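Local atomic coordinates of Alpha/beta hydrolase (Legionella pneumophila subsp. pneumophila str. Philadelphia 1, PDB entry 4EZI), a protein that is of unknown function but adopts the alpha/beta hydrolase fold and may act as a lipase-like hydrolase, perhaps on triacylglycerols. Residues A199-V210 and D318-A329. Sequence-based numbering, arbitrary orientation. Where two conformers were deposited one is given.
Sequences APYGWEETMHFV and DRDVPYAGAEMA
Phe209 against Pro322, and Tyr201 against Gly325, Ala326 and Ala329, define a mainly apolar, buried contact between two loop-helix segments that follow the neighbouring parallel strands 193-197 and 310-314 of an alpha/beta hydrolase sheet. No direct hydrogen bond joins residues 199-210 to 318-329, yet 692 Å² is buried. Pro322 CB lies 3.9 Å from the centroid of the Phe209 ring and 20° off its normal, which qualifies as a CH-pi contact over the face. With CG anti to the backbone N (chi1 -165°), Phe209 extends its ring to the loop before helix 323-334; there the carbonyl O of Asp318 meets CZ at the ring edge, 3.5 Å away. The Arg319 guanidinium turns one face to that rim, its plane 61° from the ring's, while its NH2 is salt-bridged to Glu213. The Tyr201 ring lies obliquely against the first turns of helix 323-334, CD1 3.5 Å from Ala329 CB, and Gly325 lets the backbones approach to 4.7 Å between its CA and Tyr201 CA. One water spans the segments, donating to Ala199 O and Pro322 O and accepting from Tyr201 N. Asp318 OD1 accepts from Asp320 N (2.7 Å), closing an Asx turn, and Val321 N extends it to an Asx motif; OD2 bonds His351 ND1, consistent with a Ser169-His351-Asp318 triad. The chemistry thus implies a chiefly apolar interface, one water linking three backbone polar atoms across it, beside a probable catalytic acid whose carboxylate is oriented by its own loop.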
ATOM      1  N   ALA A 199      -1.444   7.026  -5.454  1.00  8.17           N
ATOM      2  CA  ALA A 199      -1.940   5.733  -5.894  1.00  7.66           C
ATOM      3  C   ALA A 199      -2.088   5.701  -7.409  1.00  7.96           C
ATOM      4  O   ALA A 199      -2.334   6.723  -8.051  1.00  9.12           O
ATOM      5  CB  ALA A 199      -3.285   5.461  -5.299  1.00  9.12           C
ATOM      6  N   PRO A 200      -2.021   4.507  -8.007  1.00  8.73           N
ATOM      7  CA  PRO A 200      -2.449   4.321  -9.400  1.00  8.74           C
ATOM      8  C   PRO A 200      -3.953   4.269  -9.465  1.00  9.48           C
ATOM      9  O   PRO A 200      -4.571   3.525  -8.724  1.00 11.58           O
ATOM     10  CB  PRO A 200      -1.842   2.976  -9.795  1.00  8.65           C
ATOM     11  CG  PRO A 200      -1.783   2.205  -8.502  1.00  8.53           C
ATOM     12  CD  PRO A 200      -1.519   3.251  -7.416  1.00  9.04           C
ATOM     13  N   TYR A 201      -4.535   5.066 -10.353  1.00  9.88           N
ATOM     14  CA  TYR A 201      -5.957   5.078 -10.586  1.00 10.91           C
ATOM     15  C   TYR A 201      -6.239   4.870 -12.073  1.00 10.08           C
ATOM     16  O   TYR A 201      -5.722   5.589 -12.918  1.00 12.44           O
ATOM     17  CB  TYR A 201      -6.611   6.405 -10.178  1.00 11.53           C
ATOM     18  CG  TYR A 201      -6.457   6.803  -8.718  1.00 11.40           C
ATOM     19  CD1 TYR A 201      -7.340   6.346  -7.740  1.00 10.70           C
ATOM     20  CD2 TYR A 201      -5.437   7.634  -8.339  1.00 10.63           C
ATOM     21  CE1 TYR A 201      -7.197   6.756  -6.395  1.00 10.76           C
ATOM     22  CE2 TYR A 201      -5.279   8.034  -7.016  1.00  9.75           C
ATOM     23  CZ  TYR A 201      -6.146   7.568  -6.046  1.00  9.53           C
ATOM     24  OH  TYR A 201      -5.989   7.929  -4.731  1.00 10.88           O
ATOM     25  N   GLY A 202      -7.049   3.869 -12.357  1.00  9.67           N
ATOM     26  CA  GLY A 202      -7.552   3.614 -13.697  1.00  9.16           C
ATOM     27  C   GLY A 202      -6.665   2.700 -14.510  1.00  8.60           C
ATOM     28  O   GLY A 202      -5.469   2.965 -14.698  1.00  9.16           O
ATOM     29  N   TRP A 203      -7.253   1.634 -15.037  1.00  8.96           N
ATOM     30  CA  TRP A 203      -6.502   0.668 -15.830  1.00  9.18           C
ATOM     31  C   TRP A 203      -5.915   1.327 -17.079  1.00  9.09           C
ATOM     32  O   TRP A 203      -4.719   1.250 -17.321  1.00  9.75           O
ATOM     33  CB  TRP A 203      -7.412  -0.490 -16.206  1.00  9.24           C
ATOM     34  CG  TRP A 203      -6.769  -1.465 -17.112  1.00 10.05           C
ATOM     35  CD1 TRP A 203      -7.090  -1.705 -18.412  1.00 11.11           C
ATOM     36  CD2 TRP A 203      -5.634  -2.293 -16.819  1.00  9.77           C
ATOM     37  NE1 TRP A 203      -6.251  -2.657 -18.945  1.00 13.06           N
ATOM     38  CE2 TRP A 203      -5.346  -3.027 -17.989  1.00 12.75           C
ATOM     39  CE3 TRP A 203      -4.830  -2.496 -15.686  1.00 11.02           C
ATOM     40  CZ2 TRP A 203      -4.297  -3.935 -18.054  1.00 14.47           C
ATOM     41  CZ3 TRP A 203      -3.801  -3.403 -15.746  1.00 13.20           C
ATOM     42  CH2 TRP A 203      -3.538  -4.114 -16.925  1.00 14.93           C
ATOM     43  N   GLU A 204      -6.774   1.952 -17.879  1.00 10.26           N
ATOM     44  CA  GLU A 204      -6.284   2.571 -19.110  1.00 11.34           C
ATOM     45  C   GLU A 204      -5.280   3.699 -18.816  1.00  9.69           C
ATOM     46  O   GLU A 204      -4.237   3.813 -19.448  1.00 10.75           O
ATOM     47  CB  GLU A 204      -7.452   3.067 -19.972  1.00 13.62           C
ATOM     48  CG  GLU A 204      -6.992   3.656 -21.335  1.00 21.44           C
ATOM     49  CD  GLU A 204      -8.140   4.118 -22.230  1.00 29.05           C
ATOM     50  OE1 GLU A 204      -9.308   4.181 -21.756  1.00 28.58           O
ATOM     51  OE2 GLU A 204      -7.849   4.412 -23.421  1.00 34.86           O
ATOM     52  N   GLU A 205      -5.615   4.550 -17.856  1.00 10.16           N
ATOM     53  CA  GLU A 205      -4.758   5.681 -17.507  1.00 10.38           C
ATOM     54  C   GLU A 205      -3.372   5.204 -17.051  1.00 10.18           C
ATOM     55  O   GLU A 205      -2.335   5.740 -17.462  1.00  9.67           O
ATOM     56  CB  GLU A 205      -5.412   6.573 -16.442  1.00 12.56           C
ATOM     57  CG  GLU A 205      -6.669   7.330 -16.929  1.00 15.94           C
ATOM     58  CD  GLU A 205      -7.918   6.444 -17.129  1.00 17.61           C
ATOM     59  OE1 GLU A 205      -8.030   5.317 -16.567  1.00 15.73           O
ATOM     60  OE2 GLU A 205      -8.838   6.917 -17.860  1.00 22.41           O
ATOM     61  N   THR A 206      -3.363   4.215 -16.176  1.00  9.55           N
ATOM     62  CA  THR A 206      -2.115   3.727 -15.642  1.00  8.87           C
ATOM     63  C   THR A 206      -1.315   2.971 -16.707  1.00  8.49           C
ATOM     64  O   THR A 206      -0.103   3.174 -16.835  1.00  8.57           O
ATOM     65  CB  THR A 206      -2.349   2.894 -14.363  1.00  9.10           C
ATOM     66  OG1 THR A 206      -3.007   3.703 -13.392  1.00 10.23           O
ATOM     67  CG2 THR A 206      -1.029   2.403 -13.760  1.00 10.56           C
HETATM   68  N   MSE A 207      -1.959   2.096 -17.476  1.00  8.49           N
HETATM   69  CA  MSE A 207      -1.219   1.362 -18.501  1.00  9.41           C
HETATM   70  C   MSE A 207      -0.583   2.315 -19.493  1.00  9.52           C
HETATM   71  O   MSE A 207       0.553   2.117 -19.923  1.00 10.46           O
HETATM   72  CB  MSE A 207      -2.068   0.334 -19.222  1.00 10.30           C
HETATM   73  CG  MSE A 207      -2.331  -0.888 -18.385  1.00 11.11           C
HETATM   74 SE   MSE A 207      -0.737  -1.861 -17.863  0.75 11.48          SE
HETATM   75  CE  MSE A 207      -0.676  -1.283 -16.014  1.00 14.87           C
ATOM     76  N   HIS A 208      -1.333   3.299 -19.964  1.00  9.51           N
ATOM     77  CA  HIS A 208      -0.753   4.238 -20.928  1.00 10.72           C
ATOM     78  C   HIS A 208       0.466   4.925 -20.337  1.00  9.26           C
ATOM     79  O   HIS A 208       1.489   5.069 -21.008  1.00 10.77           O
ATOM     80  CB  HIS A 208      -1.816   5.183 -21.444  0.50 11.83           C
ATOM     81  CG  HIS A 208      -2.741   4.547 -22.436  0.50 14.97           C
ATOM     82  ND1 HIS A 208      -3.682   5.274 -23.124  0.50 17.57           N
ATOM     83  CD2 HIS A 208      -2.850   3.271 -22.882  0.50 16.98           C
ATOM     84  CE1 HIS A 208      -4.353   4.470 -23.932  0.50 16.05           C
ATOM     85  NE2 HIS A 208      -3.861   3.252 -23.811  0.50 14.84           N
ATOM     86  N   PHE A 209       0.361   5.393 -19.091  1.00  8.91           N
ATOM     87  CA  PHE A 209       1.410   6.167 -18.480  1.00  8.36           C
ATOM     88  C   PHE A 209       2.668   5.309 -18.272  1.00  8.21           C
ATOM     89  O   PHE A 209       3.773   5.743 -18.560  1.00 10.06           O
ATOM     90  CB  PHE A 209       0.869   6.740 -17.180  1.00  9.36           C
ATOM     91  CG  PHE A 209       1.694   7.831 -16.592  1.00  8.39           C
ATOM     92  CD1 PHE A 209       1.688   9.082 -17.179  1.00  9.61           C
ATOM     93  CD2 PHE A 209       2.452   7.630 -15.467  1.00 10.26           C
ATOM     94  CE1 PHE A 209       2.372  10.123 -16.634  1.00 10.30           C
ATOM     95  CE2 PHE A 209       3.136   8.660 -14.900  1.00 10.66           C
ATOM     96  CZ  PHE A 209       3.097   9.925 -15.485  1.00 11.12           C
ATOM     97  N   VAL A 210       2.490   4.100 -17.755  1.00  7.80           N
ATOM     98  CA  VAL A 210       3.630   3.280 -17.386  1.00  7.51           C
ATOM     99  C   VAL A 210       4.275   2.670 -18.633  1.00  7.67           C
ATOM    100  O   VAL A 210       5.490   2.573 -18.724  1.00  8.58           O
ATOM    101  CB  VAL A 210       3.230   2.247 -16.302  1.00  8.05           C
ATOM    102  CG1 VAL A 210       4.406   1.421 -15.878  1.00 10.30           C
ATOM    103  CG2 VAL A 210       2.634   2.958 -15.077  1.00  9.31           C
ATOM    104  N   ASP A 318       4.647  13.490 -10.509  1.00  8.59           N
ATOM    105  CA  ASP A 318       4.811  12.037 -10.529  1.00  8.47           C
ATOM    106  C   ASP A 318       5.070  11.515 -11.942  1.00  7.27           C
ATOM    107  O   ASP A 318       4.280  11.800 -12.840  1.00  9.49           O
ATOM    108  CB  ASP A 318       3.565  11.359  -9.957  1.00  7.78           C
ATOM    109  CG  ASP A 318       3.898  10.067  -9.230  1.00  8.65           C
ATOM    110  OD1 ASP A 318       4.583   9.209  -9.836  1.00  8.23           O
ATOM    111  OD2 ASP A 318       3.519   9.927  -8.052  1.00  9.85           O
ATOM    112  N   ARG A 319       6.154  10.760 -12.091  1.00  7.65           N
ATOM    113  CA  ARG A 319       6.475  10.058 -13.322  1.00  8.21           C
ATOM    114  C   ARG A 319       6.281   8.550 -13.184  1.00  7.76           C
ATOM    115  O   ARG A 319       6.607   7.807 -14.104  1.00  9.29           O
ATOM    116  CB  ARG A 319       7.879  10.412 -13.816  1.00 10.07           C
ATOM    117  CG  ARG A 319       8.142  11.894 -14.031  1.00 11.63           C
ATOM    118  CD  ARG A 319       7.047  12.599 -14.781  1.00 14.89           C
ATOM    119  NE  ARG A 319       6.682  12.015 -16.059  1.00 18.89           N
ATOM    120  CZ  ARG A 319       5.582  12.326 -16.765  1.00 20.60           C
ATOM    121  NH1 ARG A 319       4.698  13.213 -16.308  1.00 21.72           N
ATOM    122  NH2 ARG A 319       5.340  11.716 -17.929  1.00 18.88           N
ATOM    123  N   ASP A 320       5.760   8.110 -12.033  1.00  7.73           N
ATOM    124  CA  ASP A 320       5.504   6.674 -11.819  1.00  7.57           C
ATOM    125  C   ASP A 320       4.045   6.289 -11.988  1.00  7.73           C
ATOM    126  O   ASP A 320       3.764   5.213 -12.524  1.00  8.73           O
ATOM    127  CB  ASP A 320       5.920   6.226 -10.430  1.00  7.24           C
ATOM    128  CG  ASP A 320       7.413   6.135 -10.224  1.00  7.58           C
ATOM    129  OD1 ASP A 320       8.174   6.906 -10.831  1.00  9.20           O
ATOM    130  OD2 ASP A 320       7.821   5.259  -9.427  1.00  9.18           O
ATOM    131  N   VAL A 321       3.135   7.120 -11.484  1.00  8.32           N
ATOM    132  CA  VAL A 321       1.697   6.919 -11.608  1.00  9.55           C
ATOM    133  C   VAL A 321       1.045   8.241 -12.031  1.00  9.22           C
ATOM    134  O   VAL A 321       1.465   9.305 -11.580  1.00  9.76           O
ATOM    135  CB  VAL A 321       1.042   6.375 -10.321  1.00 12.35           C
ATOM    136  CG1 VAL A 321       1.580   4.980  -9.982  1.00 15.49           C
ATOM    137  CG2 VAL A 321       1.276   7.305  -9.218  1.00 13.43           C
ATOM    138  N   PRO A 322       0.036   8.185 -12.902  1.00  8.51           N
ATOM    139  CA  PRO A 322      -0.454   9.398 -13.535  1.00  9.14           C
ATOM    140  C   PRO A 322      -1.314  10.230 -12.607  1.00  8.77           C
ATOM    141  O   PRO A 322      -2.334   9.761 -12.094  1.00  9.48           O
ATOM    142  CB  PRO A 322      -1.279   8.877 -14.709  1.00  9.83           C
ATOM    143  CG  PRO A 322      -1.733   7.528 -14.282  1.00 10.61           C
ATOM    144  CD  PRO A 322      -0.598   6.981 -13.459  1.00  9.16           C
ATOM    145  N   TYR A 323      -0.948  11.485 -12.422  1.00  9.98           N
ATOM    146  CA  TYR A 323      -1.762  12.390 -11.617  1.00 10.34           C
ATOM    147  C   TYR A 323      -3.147  12.557 -12.225  1.00 11.75           C
ATOM    148  O   TYR A 323      -4.122  12.757 -11.498  1.00 10.73           O
ATOM    149  CB  TYR A 323      -1.059  13.734 -11.404  1.00 10.58           C
ATOM    150  CG  TYR A 323      -1.675  14.482 -10.237  1.00 10.62           C
ATOM    151  CD1 TYR A 323      -1.237  14.231  -8.943  1.00 12.21           C
ATOM    152  CD2 TYR A 323      -2.708  15.377 -10.406  1.00 11.04           C
ATOM    153  CE1 TYR A 323      -1.784  14.846  -7.862  1.00 11.45           C
ATOM    154  CE2 TYR A 323      -3.290  16.006  -9.292  1.00 11.62           C
ATOM    155  CZ  TYR A 323      -2.815  15.724  -8.023  1.00 12.20           C
ATOM    156  OH  TYR A 323      -3.367  16.339  -6.923  1.00 13.77           O
ATOM    157  N   ALA A 324      -3.247  12.474 -13.557  1.00 11.54           N
ATOM    158  CA  ALA A 324      -4.553  12.515 -14.216  1.00 11.51           C
ATOM    159  C   ALA A 324      -5.493  11.433 -13.688  1.00 12.20           C
ATOM    160  O   ALA A 324      -6.707  11.614 -13.670  1.00 12.58           O
ATOM    161  CB  ALA A 324      -4.413  12.418 -15.737  1.00 13.95           C
ATOM    162  N   GLY A 325      -4.949  10.291 -13.282  1.00 10.81           N
ATOM    163  CA  GLY A 325      -5.785   9.261 -12.684  1.00 10.85           C
ATOM    164  C   GLY A 325      -6.385   9.710 -11.351  1.00 10.05           C
ATOM    165  O   GLY A 325      -7.550   9.465 -11.065  1.00 10.60           O
ATOM    166  N   ALA A 326      -5.589  10.405 -10.548  1.00 10.10           N
ATOM    167  CA  ALA A 326      -6.087  10.932  -9.265  1.00 10.74           C
ATOM    168  C   ALA A 326      -7.204  11.947  -9.510  1.00 10.59           C
ATOM    169  O   ALA A 326      -8.222  11.951  -8.805  1.00 10.96           O
ATOM    170  CB  ALA A 326      -4.957  11.552  -8.457  1.00 10.42           C
ATOM    171  N   GLU A 327      -7.037  12.788 -10.521  1.00  9.92           N
ATOM    172  CA  GLU A 327      -8.048  13.794 -10.847  1.00 11.01           C
ATOM    173  C   GLU A 327      -9.354  13.130 -11.277  1.00 10.94           C
ATOM    174  O   GLU A 327     -10.452  13.497 -10.833  1.00 12.67           O
ATOM    175  CB  GLU A 327      -7.518  14.752 -11.910  1.00 11.70           C
ATOM    176  CG  GLU A 327      -6.410  15.630 -11.389  1.00 13.06           C
ATOM    177  CD  GLU A 327      -5.705  16.463 -12.438  1.00 17.64           C
ATOM    178  OE1 GLU A 327      -5.494  15.947 -13.563  1.00 20.85           O
ATOM    179  OE2 GLU A 327      -5.309  17.606 -12.103  1.00 18.89           O
HETATM  180  N   MSE A 328      -9.239  12.099 -12.101  1.00 11.12           N
HETATM  181  CA  MSE A 328     -10.392  11.306 -12.539  0.67 11.67           C
HETATM  182  C   MSE A 328     -11.095  10.655 -11.347  1.00 10.91           C
HETATM  183  O   MSE A 328     -12.319  10.713 -11.205  1.00 11.88           O
HETATM  184  CB  MSE A 328      -9.916  10.230 -13.511  0.67 12.09           C
HETATM  185  CG  MSE A 328     -10.958   9.191 -13.854  0.67 12.25           C
HETATM  186 SE   MSE A 328     -10.104   7.739 -14.800  0.50 13.39          SE
HETATM  187  CE  MSE A 328      -9.179   6.929 -13.280  0.67 17.29           C
ATOM    188  N   ALA A 329     -10.319  10.041 -10.448  1.00 10.81           N
ATOM    189  CA  ALA A 329     -10.885   9.386  -9.265  1.00 10.16           C
ATOM    190  C   ALA A 329     -11.585  10.410  -8.369  1.00 10.99           C
ATOM    191  O   ALA A 329     -12.667  10.134  -7.837  1.00 12.18           O
ATOM    192  CB  ALA A 329      -9.800   8.654  -8.488  1.00 11.55           C
TER
HETATM  193  O   HOH W   1      -2.785   7.366 -10.858  1.00 11.51           O